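Long-range contact in nicotinamide-nucleotide adenylyltransferase NadR family / Ribosylnicotinamide kinase (Lactococcus lactis subsp. cremoris, PDB 6GYE), which probably phosphorylates nicotinamide riboside and, as a NadR-family nucleotidyltransferase, may adenylylate the resulting mononucleotide to make NAD+: residues T22-Y35 with R66-I80. Residues are numbered along the deposited sequence; the frame is centred on the assembly and turned at random.
Sequences TFAPLHTGHQQQIY and RFRYLREAFNDEENI. With SO4 (sulfate ion), chain E; SO4 (sulfate ion), chain D.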
ATOM      1  N   THR A  22     -15.911  -7.836  -3.035  1.00 58.67           N
ATOM      2  CA  THR A  22     -14.552  -8.004  -3.558  1.00 66.69           C
ATOM      3  C   THR A  22     -13.506  -7.296  -2.681  1.00 66.00           C
ATOM      4  O   THR A  22     -12.376  -7.783  -2.548  1.00 68.24           O
ATOM      5  CB  THR A  22     -14.452  -7.514  -5.006  1.00 67.22           C
ATOM      6  OG1 THR A  22     -15.046  -6.225  -5.116  1.00 80.71           O
ATOM      7  CG2 THR A  22     -15.181  -8.453  -5.952  1.00 66.26           C
ATOM      8  N   PHE A  23     -13.851  -6.145  -2.101  1.00 58.98           N
ATOM      9  CA  PHE A  23     -13.025  -5.447  -1.104  1.00 54.64           C
ATOM     10  C   PHE A  23     -11.667  -5.010  -1.658  1.00 58.33           C
ATOM     11  O   PHE A  23     -10.606  -5.347  -1.120  1.00 60.76           O
ATOM     12  CB  PHE A  23     -12.827  -6.319   0.136  1.00 52.24           C
ATOM     13  CG  PHE A  23     -14.096  -6.761   0.772  1.00 54.54           C
ATOM     14  CD1 PHE A  23     -14.891  -5.856   1.445  1.00 52.47           C
ATOM     15  CD2 PHE A  23     -14.500  -8.089   0.699  1.00 57.38           C
ATOM     16  CE1 PHE A  23     -16.073  -6.263   2.044  1.00 61.21           C
ATOM     17  CE2 PHE A  23     -15.658  -8.507   1.313  1.00 54.45           C
ATOM     18  CZ  PHE A  23     -16.451  -7.591   1.988  1.00 58.77           C
ATOM     19  N   ALA A  24     -11.722  -4.227  -2.731  1.00 58.42           N
ATOM     20  CA  ALA A  24     -10.543  -3.704  -3.422  1.00 61.74           C
ATOM     21  C   ALA A  24     -10.676  -2.192  -3.586  1.00 65.00           C
ATOM     22  O   ALA A  24     -10.772  -1.687  -4.711  1.00 73.67           O
ATOM     23  CB  ALA A  24     -10.371  -4.385  -4.780  1.00 60.77           C
ATOM     24  N   PRO A  25     -10.643  -1.428  -2.481  1.00 61.73           N
ATOM     25  CA  PRO A  25     -10.394  -1.819  -1.093  1.00 61.95           C
ATOM     26  C   PRO A  25     -11.627  -1.920  -0.215  1.00 57.17           C
ATOM     27  O   PRO A  25     -12.694  -1.467  -0.597  1.00 57.04           O
ATOM     28  CB  PRO A  25      -9.528  -0.671  -0.598  1.00 60.94           C
ATOM     29  CG  PRO A  25     -10.190   0.532  -1.264  1.00 57.10           C
ATOM     30  CD  PRO A  25     -10.692   0.041  -2.606  1.00 58.01           C
ATOM     31  N   LEU A  26     -11.453  -2.518   0.962  1.00 58.93           N
ATOM     32  CA  LEU A  26     -12.396  -2.341   2.059  1.00 57.30           C
ATOM     33  C   LEU A  26     -12.463  -0.868   2.453  1.00 56.69           C
ATOM     34  O   LEU A  26     -11.428  -0.205   2.565  1.00 57.74           O
ATOM     35  CB  LEU A  26     -11.952  -3.192   3.249  1.00 50.89           C
ATOM     36  CG  LEU A  26     -12.696  -3.058   4.577  1.00 45.97           C
ATOM     37  CD1 LEU A  26     -14.092  -3.621   4.454  1.00 47.64           C
ATOM     38  CD2 LEU A  26     -11.920  -3.814   5.654  1.00 44.31           C
ATOM     39  N   HIS A  27     -13.673  -0.340   2.649  1.00 52.59           N
ATOM     40  CA  HIS A  27     -13.811   1.051   3.081  1.00 48.06           C
ATOM     41  C   HIS A  27     -14.958   1.167   4.078  1.00 46.89           C
ATOM     42  O   HIS A  27     -15.625   0.182   4.405  1.00 51.58           O
ATOM     43  CB  HIS A  27     -13.987   2.007   1.891  1.00 47.23           C
ATOM     44  CG  HIS A  27     -15.196   1.731   1.051  1.00 53.95           C
ATOM     45  ND1 HIS A  27     -16.480   2.026   1.467  1.00 53.28           N
ATOM     46  CD2 HIS A  27     -15.315   1.206  -0.192  1.00 57.76           C
ATOM     47  CE1 HIS A  27     -17.337   1.684   0.518  1.00 55.37           C
ATOM     48  NE2 HIS A  27     -16.656   1.189  -0.500  1.00 57.94           N
ATOM     49  N   THR A  28     -15.176   2.389   4.581  1.00 45.22           N
ATOM     50  CA  THR A  28     -16.101   2.550   5.696  1.00 50.15           C
ATOM     51  C   THR A  28     -17.545   2.260   5.299  1.00 54.73           C
ATOM     52  O   THR A  28     -18.346   1.911   6.175  1.00 55.21           O
ATOM     53  CB  THR A  28     -15.991   3.960   6.312  1.00 45.48           C
ATOM     54  OG1 THR A  28     -16.125   4.933   5.306  1.00 53.19           O
ATOM     55  CG2 THR A  28     -14.641   4.175   6.941  1.00 51.32           C
ATOM     56  N   GLY A  29     -17.895   2.388   4.011  1.00 47.03           N
ATOM     57  CA  GLY A  29     -19.221   1.965   3.573  1.00 46.16           C
ATOM     58  C   GLY A  29     -19.470   0.490   3.848  1.00 60.68           C
ATOM     59  O   GLY A  29     -20.501   0.121   4.418  1.00 52.45           O
ATOM     60  N   HIS A  30     -18.518  -0.375   3.455  1.00 47.78           N
ATOM     61  CA  HIS A  30     -18.569  -1.782   3.848  1.00 48.05           C
ATOM     62  C   HIS A  30     -18.707  -1.914   5.355  1.00 58.81           C
ATOM     63  O   HIS A  30     -19.544  -2.681   5.863  1.00 57.74           O
ATOM     64  CB  HIS A  30     -17.303  -2.522   3.404  1.00 54.22           C
ATOM     65  CG  HIS A  30     -17.119  -2.611   1.920  1.00 62.88           C
ATOM     66  ND1 HIS A  30     -16.025  -2.071   1.276  1.00 60.08           N
ATOM     67  CD2 HIS A  30     -17.849  -3.235   0.965  1.00 61.07           C
ATOM     68  CE1 HIS A  30     -16.113  -2.323  -0.018  1.00 57.22           C
ATOM     69  NE2 HIS A  30     -17.208  -3.032  -0.232  1.00 62.14           N
ATOM     70  N   GLN A  31     -17.851  -1.195   6.087  1.00 52.94           N
ATOM     71  CA  GLN A  31     -17.718  -1.452   7.513  1.00 53.36           C
ATOM     72  C   GLN A  31     -18.993  -1.094   8.254  1.00 50.78           C
ATOM     73  O   GLN A  31     -19.387  -1.800   9.186  1.00 53.84           O
ATOM     74  CB  GLN A  31     -16.505  -0.702   8.057  1.00 49.60           C
ATOM     75  CG  GLN A  31     -15.228  -1.294   7.503  1.00 51.64           C
ATOM     76  CD  GLN A  31     -14.012  -0.379   7.592  1.00 53.19           C
ATOM     77  OE1 GLN A  31     -12.993  -0.644   6.960  1.00 59.88           O
ATOM     78  NE2 GLN A  31     -14.120   0.704   8.360  1.00 49.36           N
ATOM     79  N   GLN A  32     -19.650  -0.003   7.856  1.00 51.12           N
ATOM     80  CA  GLN A  32     -20.912   0.360   8.489  1.00 59.75           C
ATOM     81  C   GLN A  32     -21.970  -0.703   8.243  1.00 57.99           C
ATOM     82  O   GLN A  32     -22.759  -1.013   9.141  1.00 61.52           O
ATOM     83  CB  GLN A  32     -21.372   1.736   8.002  1.00 58.67           C
ATOM     84  CG  GLN A  32     -20.564   2.841   8.675  1.00 75.59           C
ATOM     85  CD  GLN A  32     -20.182   3.973   7.733  1.00 90.04           C
ATOM     86  OE1 GLN A  32     -20.924   4.313   6.818  1.00 89.51           O
ATOM     87  NE2 GLN A  32     -18.984   4.522   7.924  1.00 96.24           N
ATOM     88  N   GLN A  33     -21.998  -1.282   7.038  1.00 54.30           N
ATOM     89  CA  GLN A  33     -22.978  -2.332   6.775  1.00 56.93           C
ATOM     90  C   GLN A  33     -22.656  -3.585   7.570  1.00 57.74           C
ATOM     91  O   GLN A  33     -23.562  -4.222   8.122  1.00 59.75           O
ATOM     92  CB  GLN A  33     -23.050  -2.660   5.281  1.00 57.24           C
ATOM     93  CG  GLN A  33     -23.756  -1.591   4.458  1.00 59.57           C
ATOM     94  CD  GLN A  33     -24.163  -2.087   3.084  1.00 70.79           C
ATOM     95  OE1 GLN A  33     -23.569  -3.021   2.542  1.00 75.21           O
ATOM     96  NE2 GLN A  33     -25.183  -1.459   2.510  1.00 71.93           N
ATOM     97  N   ILE A  34     -21.369  -3.932   7.658  1.00 54.79           N
ATOM     98  CA  ILE A  34     -20.973  -5.165   8.334  1.00 58.49           C
ATOM     99  C   ILE A  34     -21.326  -5.095   9.813  1.00 59.69           C
ATOM    100  O   ILE A  34     -21.891  -6.043  10.375  1.00 57.44           O
ATOM    101  CB  ILE A  34     -19.474  -5.436   8.110  1.00 58.77           C
ATOM    102  CG1 ILE A  34     -19.252  -5.886   6.660  1.00 57.21           C
ATOM    103  CG2 ILE A  34     -18.923  -6.464   9.133  1.00 50.46           C
ATOM    104  CD1 ILE A  34     -17.822  -5.735   6.181  1.00 53.25           C
ATOM    105  N   TYR A  35     -21.038  -3.958  10.458  1.00 49.60           N
ATOM    106  CA  TYR A  35     -21.359  -3.854  11.878  1.00 56.11           C
ATOM    107  C   TYR A  35     -22.863  -3.814  12.135  1.00 61.79           C
ATOM    108  O   TYR A  35     -23.307  -4.291  13.185  1.00 58.74           O
ATOM    109  CB  TYR A  35     -20.648  -2.640  12.489  1.00 49.63           C
ATOM    110  CG  TYR A  35     -19.155  -2.907  12.601  1.00 59.73           C
ATOM    111  CD1 TYR A  35     -18.693  -4.102  13.162  1.00 57.58           C
ATOM    112  CD2 TYR A  35     -18.216  -2.008  12.115  1.00 51.50           C
ATOM    113  CE1 TYR A  35     -17.336  -4.378  13.260  1.00 56.99           C
ATOM    114  CE2 TYR A  35     -16.866  -2.280  12.200  1.00 57.88           C
ATOM    115  CZ  TYR A  35     -16.434  -3.466  12.779  1.00 54.48           C
ATOM    116  OH  TYR A  35     -15.100  -3.731  12.856  1.00 57.81           O
ATOM    117  N   ARG A  66      -6.285  -9.545  -0.619  1.00 61.60           N
ATOM    118  CA  ARG A  66      -7.489  -8.965  -0.023  1.00 60.98           C
ATOM    119  C   ARG A  66      -8.002  -9.826   1.117  1.00 60.70           C
ATOM    120  O   ARG A  66      -8.465  -9.311   2.138  1.00 61.96           O
ATOM    121  CB  ARG A  66      -8.591  -8.798  -1.068  1.00 58.98           C
ATOM    122  CG  ARG A  66      -8.165  -8.090  -2.318  1.00 57.60           C
ATOM    123  CD  ARG A  66      -9.370  -7.723  -3.160  1.00 67.87           C
ATOM    124  NE  ARG A  66      -9.157  -8.229  -4.501  1.00 75.24           N
ATOM    125  CZ  ARG A  66      -9.865  -9.180  -5.078  1.00 72.07           C
ATOM    126  NH1 ARG A  66     -10.901  -9.725  -4.464  1.00 83.69           N
ATOM    127  NH2 ARG A  66      -9.538  -9.560  -6.292  1.00 69.66           N
ATOM    128  N   PHE A  67      -7.960 -11.144   0.943  1.00 57.68           N
ATOM    129  CA  PHE A  67      -8.366 -12.036   2.021  1.00 59.28           C
ATOM    130  C   PHE A  67      -7.503 -11.813   3.258  1.00 57.36           C
ATOM    131  O   PHE A  67      -8.030 -11.633   4.360  1.00 58.00           O
ATOM    132  CB  PHE A  67      -8.297 -13.483   1.544  1.00 53.18           C
ATOM    133  CG  PHE A  67      -8.366 -14.502   2.634  1.00 58.99           C
ATOM    134  CD1 PHE A  67      -9.580 -14.838   3.215  1.00 59.67           C
ATOM    135  CD2 PHE A  67      -7.212 -15.147   3.069  1.00 60.06           C
ATOM    136  CE1 PHE A  67      -9.641 -15.806   4.218  1.00 55.81           C
ATOM    137  CE2 PHE A  67      -7.266 -16.112   4.071  1.00 66.89           C
ATOM    138  CZ  PHE A  67      -8.483 -16.443   4.643  1.00 63.74           C
ATOM    139  N   ARG A  68      -6.169 -11.790   3.093  1.00 50.26           N
ATOM    140  CA  ARG A  68      -5.287 -11.571   4.253  1.00 51.53           C
ATOM    141  C   ARG A  68      -5.536 -10.203   4.877  1.00 51.64           C
ATOM    142  O   ARG A  68      -5.651 -10.087   6.100  1.00 56.95           O
ATOM    143  CB  ARG A  68      -3.812 -11.700   3.871  1.00 50.32           C
ATOM    144  CG  ARG A  68      -3.329 -13.128   3.621  1.00 54.72           C
ATOM    145  CD  ARG A  68      -3.600 -14.025   4.820  1.00 58.49           C
ATOM    146  NE  ARG A  68      -2.933 -15.327   4.739  1.00 65.61           N
ATOM    147  CZ  ARG A  68      -1.694 -15.576   5.165  1.00 69.40           C
ATOM    148  NH1 ARG A  68      -0.946 -14.607   5.713  1.00 57.18           N
ATOM    149  NH2 ARG A  68      -1.199 -16.807   5.041  1.00 68.36           N
ATOM    150  N   TYR A  69      -5.702  -9.167   4.048  1.00 50.68           N
ATOM    151  CA  TYR A  69      -5.958  -7.836   4.586  1.00 49.18           C
ATOM    152  C   TYR A  69      -7.258  -7.795   5.391  1.00 56.83           C
ATOM    153  O   TYR A  69      -7.334  -7.129   6.434  1.00 51.45           O
ATOM    154  CB  TYR A  69      -6.000  -6.817   3.453  1.00 48.93           C
ATOM    155  CG  TYR A  69      -4.649  -6.464   2.897  1.00 53.14           C
ATOM    156  CD1 TYR A  69      -3.502  -7.109   3.343  1.00 47.27           C
ATOM    157  CD2 TYR A  69      -4.511  -5.443   1.955  1.00 55.56           C
ATOM    158  CE1 TYR A  69      -2.256  -6.773   2.848  1.00 49.43           C
ATOM    159  CE2 TYR A  69      -3.256  -5.093   1.449  1.00 55.47           C
ATOM    160  CZ  TYR A  69      -2.136  -5.759   1.907  1.00 58.19           C
ATOM    161  OH  TYR A  69      -0.891  -5.420   1.409  1.00 64.29           O
ATOM    162  N   LEU A  70      -8.303  -8.467   4.902  1.00 55.51           N
ATOM    163  CA  LEU A  70      -9.566  -8.518   5.635  1.00 54.27           C
ATOM    164  C   LEU A  70      -9.408  -9.239   6.966  1.00 54.84           C
ATOM    165  O   LEU A  70      -9.962  -8.807   7.986  1.00 57.70           O
ATOM    166  CB  LEU A  70     -10.650  -9.204   4.791  1.00 63.05           C
ATOM    167  CG  LEU A  70     -11.594  -8.396   3.884  1.00 67.89           C
ATOM    168  CD1 LEU A  70     -12.713  -7.747   4.676  1.00 65.49           C
ATOM    169  CD2 LEU A  70     -10.846  -7.346   3.107  1.00 65.64           C
ATOM    170  N   ARG A  71      -8.674 -10.357   6.972  1.00 52.02           N
ATOM    171  CA  ARG A  71      -8.462 -11.070   8.223  1.00 52.69           C
ATOM    172  C   ARG A  71      -7.816 -10.158   9.248  1.00 59.67           C
ATOM    173  O   ARG A  71      -8.222 -10.133  10.414  1.00 64.15           O
ATOM    174  CB  ARG A  71      -7.601 -12.315   7.996  1.00 54.63           C
ATOM    175  CG  ARG A  71      -8.361 -13.521   7.482  1.00 55.67           C
ATOM    176  CD  ARG A  71      -9.253 -14.128   8.551  1.00 54.25           C
ATOM    177  NE  ARG A  71      -9.834 -15.392   8.093  1.00 56.19           N
ATOM    178  CZ  ARG A  71      -9.207 -16.565   8.145  1.00 59.46           C
ATOM    179  NH1 ARG A  71      -7.986 -16.656   8.648  1.00 57.11           N
ATOM    180  NH2 ARG A  71      -9.804 -17.660   7.707  1.00 65.35           N
ATOM    181  N   GLU A  72      -6.829  -9.374   8.818  1.00 60.31           N
ATOM    182  CA  GLU A  72      -6.188  -8.440   9.730  1.00 60.79           C
ATOM    183  C   GLU A  72      -7.165  -7.348  10.146  1.00 58.11           C
ATOM    184  O   GLU A  72      -7.211  -6.957  11.320  1.00 59.36           O
ATOM    185  CB  GLU A  72      -4.934  -7.852   9.081  1.00 56.33           C
ATOM    186  CG  GLU A  72      -4.111  -7.005  10.026  1.00 57.59           C
ATOM    187  CD  GLU A  72      -2.903  -6.325   9.367  1.00 62.53           C
ATOM    188  OE1 GLU A  72      -2.396  -6.789   8.310  1.00 57.95           O
ATOM    189  OE2 GLU A  72      -2.474  -5.290   9.919  1.00 62.28           O
ATOM    190  N   ALA A  73      -7.962  -6.858   9.195  1.00 51.13           N
ATOM    191  CA  ALA A  73      -8.879  -5.760   9.476  1.00 50.84           C
ATOM    192  C   ALA A  73      -9.900  -6.147  10.522  1.00 52.00           C
ATOM    193  O   ALA A  73     -10.299  -5.306  11.328  1.00 59.41           O
ATOM    194  CB  ALA A  73      -9.586  -5.312   8.197  1.00 49.05           C
ATOM    195  N   PHE A  74     -10.319  -7.409  10.541  1.00 51.40           N
ATOM    196  CA  PHE A  74     -11.285  -7.900  11.514  1.00 55.89           C
ATOM    197  C   PHE A  74     -10.634  -8.860  12.522  1.00 56.31           C
ATOM    198  O   PHE A  74     -11.239  -9.842  12.957  1.00 60.15           O
ATOM    199  CB  PHE A  74     -12.478  -8.520  10.779  1.00 47.65           C
ATOM    200  CG  PHE A  74     -13.292  -7.497   9.983  1.00 52.63           C
ATOM    201  CD1 PHE A  74     -14.238  -6.692  10.617  1.00 50.11           C
ATOM    202  CD2 PHE A  74     -13.061  -7.300   8.626  1.00 45.99           C
ATOM    203  CE1 PHE A  74     -14.973  -5.733   9.913  1.00 52.68           C
ATOM    204  CE2 PHE A  74     -13.779  -6.343   7.907  1.00 48.69           C
ATOM    205  CZ  PHE A  74     -14.748  -5.553   8.551  1.00 46.37           C
ATOM    206  N   ASN A  75      -9.393  -8.570  12.939  1.00 56.61           N
ATOM    207  CA  ASN A  75      -8.656  -9.487  13.813  1.00 55.31           C
ATOM    208  C   ASN A  75      -9.082  -9.421  15.274  1.00 56.41           C
ATOM    209  O   ASN A  75      -8.546 -10.175  16.091  1.00 56.10           O
ATOM    210  CB  ASN A  75      -7.138  -9.253  13.719  1.00 58.21           C
ATOM    211  CG  ASN A  75      -6.692  -7.876  14.239  1.00 64.76           C
ATOM    212  OD1 ASN A  75      -7.489  -7.064  14.694  1.00 62.67           O
ATOM    213  ND2 ASN A  75      -5.389  -7.631  14.182  1.00 61.61           N
ATOM    214  N   ASP A  76     -10.004  -8.541  15.627  1.00 55.52           N
ATOM    215  CA  ASP A  76     -10.410  -8.331  17.012  1.00 63.29           C
ATOM    216  C   ASP A  76     -11.925  -8.354  17.126  1.00 72.00           C
ATOM    217  O   ASP A  76     -12.529  -7.487  17.764  1.00 71.63           O
ATOM    218  CB  ASP A  76      -9.838  -7.018  17.557  1.00 64.75           C
ATOM    219  CG  ASP A  76     -10.060  -6.858  19.056  1.00 71.45           C
ATOM    220  OD1 ASP A  76     -10.213  -7.874  19.769  1.00 78.56           O
ATOM    221  OD2 ASP A  76     -10.116  -5.701  19.521  1.00 76.41           O
ATOM    222  N   GLU A  77     -12.565  -9.302  16.437  1.00 77.63           N
ATOM    223  CA  GLU A  77     -14.019  -9.428  16.421  1.00 72.76           C
ATOM    224  C   GLU A  77     -14.434 -10.806  16.917  1.00 82.79           C
ATOM    225  O   GLU A  77     -13.920 -11.830  16.450  1.00 77.04           O
ATOM    226  CB  GLU A  77     -14.598  -9.193  15.027  1.00 61.61           C
ATOM    227  CG  GLU A  77     -14.276  -7.833  14.412  1.00 65.69           C
ATOM    228  CD  GLU A  77     -15.023  -6.686  15.080  1.00 70.03           C
ATOM    229  OE1 GLU A  77     -15.969  -6.966  15.863  1.00 69.54           O
ATOM    230  OE2 GLU A  77     -14.638  -5.517  14.830  1.00 69.01           O
ATOM    231  N   GLU A  78     -15.375 -10.823  17.853  1.00 97.51           N
ATOM    232  CA  GLU A  78     -15.959 -12.065  18.338  1.00113.61           C
ATOM    233  C   GLU A  78     -16.614 -12.846  17.204  1.00104.29           C
ATOM    234  O   GLU A  78     -16.120 -13.901  16.785  1.00102.14           O
ATOM    235  CB  GLU A  78     -16.978 -11.749  19.435  1.00125.48           C
ATOM    236  CG  GLU A  78     -17.580 -10.350  19.310  1.00126.19           C
ATOM    237  CD  GLU A  78     -17.902  -9.724  20.659  1.00132.38           C
ATOM    238  OE1 GLU A  78     -19.063  -9.831  21.107  1.00135.76           O
ATOM    239  OE2 GLU A  78     -16.993  -9.127  21.271  1.00133.27           O
ATOM    240  N   ASN A  79     -17.721 -12.308  16.693  1.00 87.82           N
ATOM    241  CA  ASN A  79     -18.653 -13.043  15.855  1.00 85.45           C
ATOM    242  C   ASN A  79     -18.466 -12.772  14.360  1.00 77.12           C
ATOM    243  O   ASN A  79     -19.422 -12.908  13.593  1.00 83.56           O
ATOM    244  CB  ASN A  79     -20.087 -12.713  16.282  1.00 98.53           C
ATOM    245  CG  ASN A  79     -20.425 -11.210  16.162  1.00104.01           C
ATOM    246  OD1 ASN A  79     -19.562 -10.346  16.316  1.00110.70           O
ATOM    247  ND2 ASN A  79     -21.698 -10.907  15.906  1.00 96.68           N
ATOM    248  N   ILE A  80     -17.273 -12.380  13.917  1.00 64.61           N
ATOM    249  CA  ILE A  80     -17.052 -12.080  12.504  1.00 60.30           C
ATOM    250  C   ILE A  80     -15.906 -12.932  11.991  1.00 57.88           C
ATOM    251  O   ILE A  80     -14.776 -12.817  12.473  1.00 70.54           O
ATOM    252  CB  ILE A  80     -16.783 -10.588  12.245  1.00 64.15           C
ATOM    253  CG1 ILE A  80     -17.963  -9.725  12.695  1.00 62.63           C
ATOM    254  CG2 ILE A  80     -16.534 -10.336  10.758  1.00 58.36           C
ATOM    255  CD1 ILE A  80     -17.705  -8.248  12.562  1.00 57.43           C
TER
HETATM  256  S   SO4 E 403     -17.137  -4.310  -3.687  1.00 76.80           S
HETATM  257  O1  SO4 E 403     -18.071  -3.827  -2.677  1.00 76.22           O
HETATM  258  O2  SO4 E 403     -15.779  -3.819  -3.425  1.00 81.70           O
HETATM  259  O3  SO4 E 403     -17.207  -5.765  -3.619  1.00 82.28           O
HETATM  260  O4  SO4 E 403     -17.503  -3.848  -5.024  1.00 94.67           O
HETATM  261  S   SO4 D 402       0.755  -3.587  -0.918  1.00 80.27           S
HETATM  262  O1  SO4 D 402      -0.368  -3.449  -0.009  1.00 65.47           O
HETATM  263  O2  SO4 D 402       1.852  -4.252  -0.211  1.00 92.10           O
HETATM  264  O3  SO4 D 402       0.395  -4.400  -2.071  1.00 92.82           O
HETATM  265  O4  SO4 D 402       1.167  -2.269  -1.402  1.00 77.91           O
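Backbone spacing between residues 22-35 and 66-80 grows from 6.6 Å at the CA atoms of Phe23 and Arg66 to 9.9 Å at those of Gln31 and Phe74, then narrows slightly at Ile34 and Ile80; apart from the Thr22 and Phe23 carbonyls, which meet Arg66, side chains bridge the gap. Arg66 lays CD against the Thr22 carbonyl and, bent at its third torsion (-127°), gives an NH1 hydrogen bond to Thr22 O at 3.1 Å. The N-H...O angle of 140° makes it a bent bond; Leu61 O, Ser49 O and the Asp54 carboxylate also grip this guanidinium. Leu70 uses both methyls on Phe23: CD1 forms a CH-pi contact over the ring face, 4.2 Å from the centroid, while CD2 lies 3.7 Å from Phe23 CB. The ring in turn places CD1 over the His30 imidazole. Leu26 sets CD2 against both Ala73 CB and Phe74 CE2. Phe74, just past the helix end, also receives Ile34 CD1 at CZ, 3.9 Å away. At the outer end Tyr35 OH donates to Glu77 OE2 at 2.7 Å, reaching it from above the carboxylate plane, and Ile80 CD1 touches both Ile34 CG2 and Tyr35 CE1. His27 and His30 form a capping box within a HIGH-type HTGH sequence, consistent with a nucleotidyltransferase nucleotide site. A sulfate there accepts a nearly straight bond from His30 NE2 (2.7 Å, 176°) and further bonds from Thr22 N and OG1. The contact thus joins the turn after strand 15-21 and the first half of helix 28-40 to helix 63-73 and the loop and first residue of strand 80-86; Phe23, Ile34, Phe74 and Ile80 rest on strand 43-50 of the parallel sheet, and helix 151-162 touches His27 and His30.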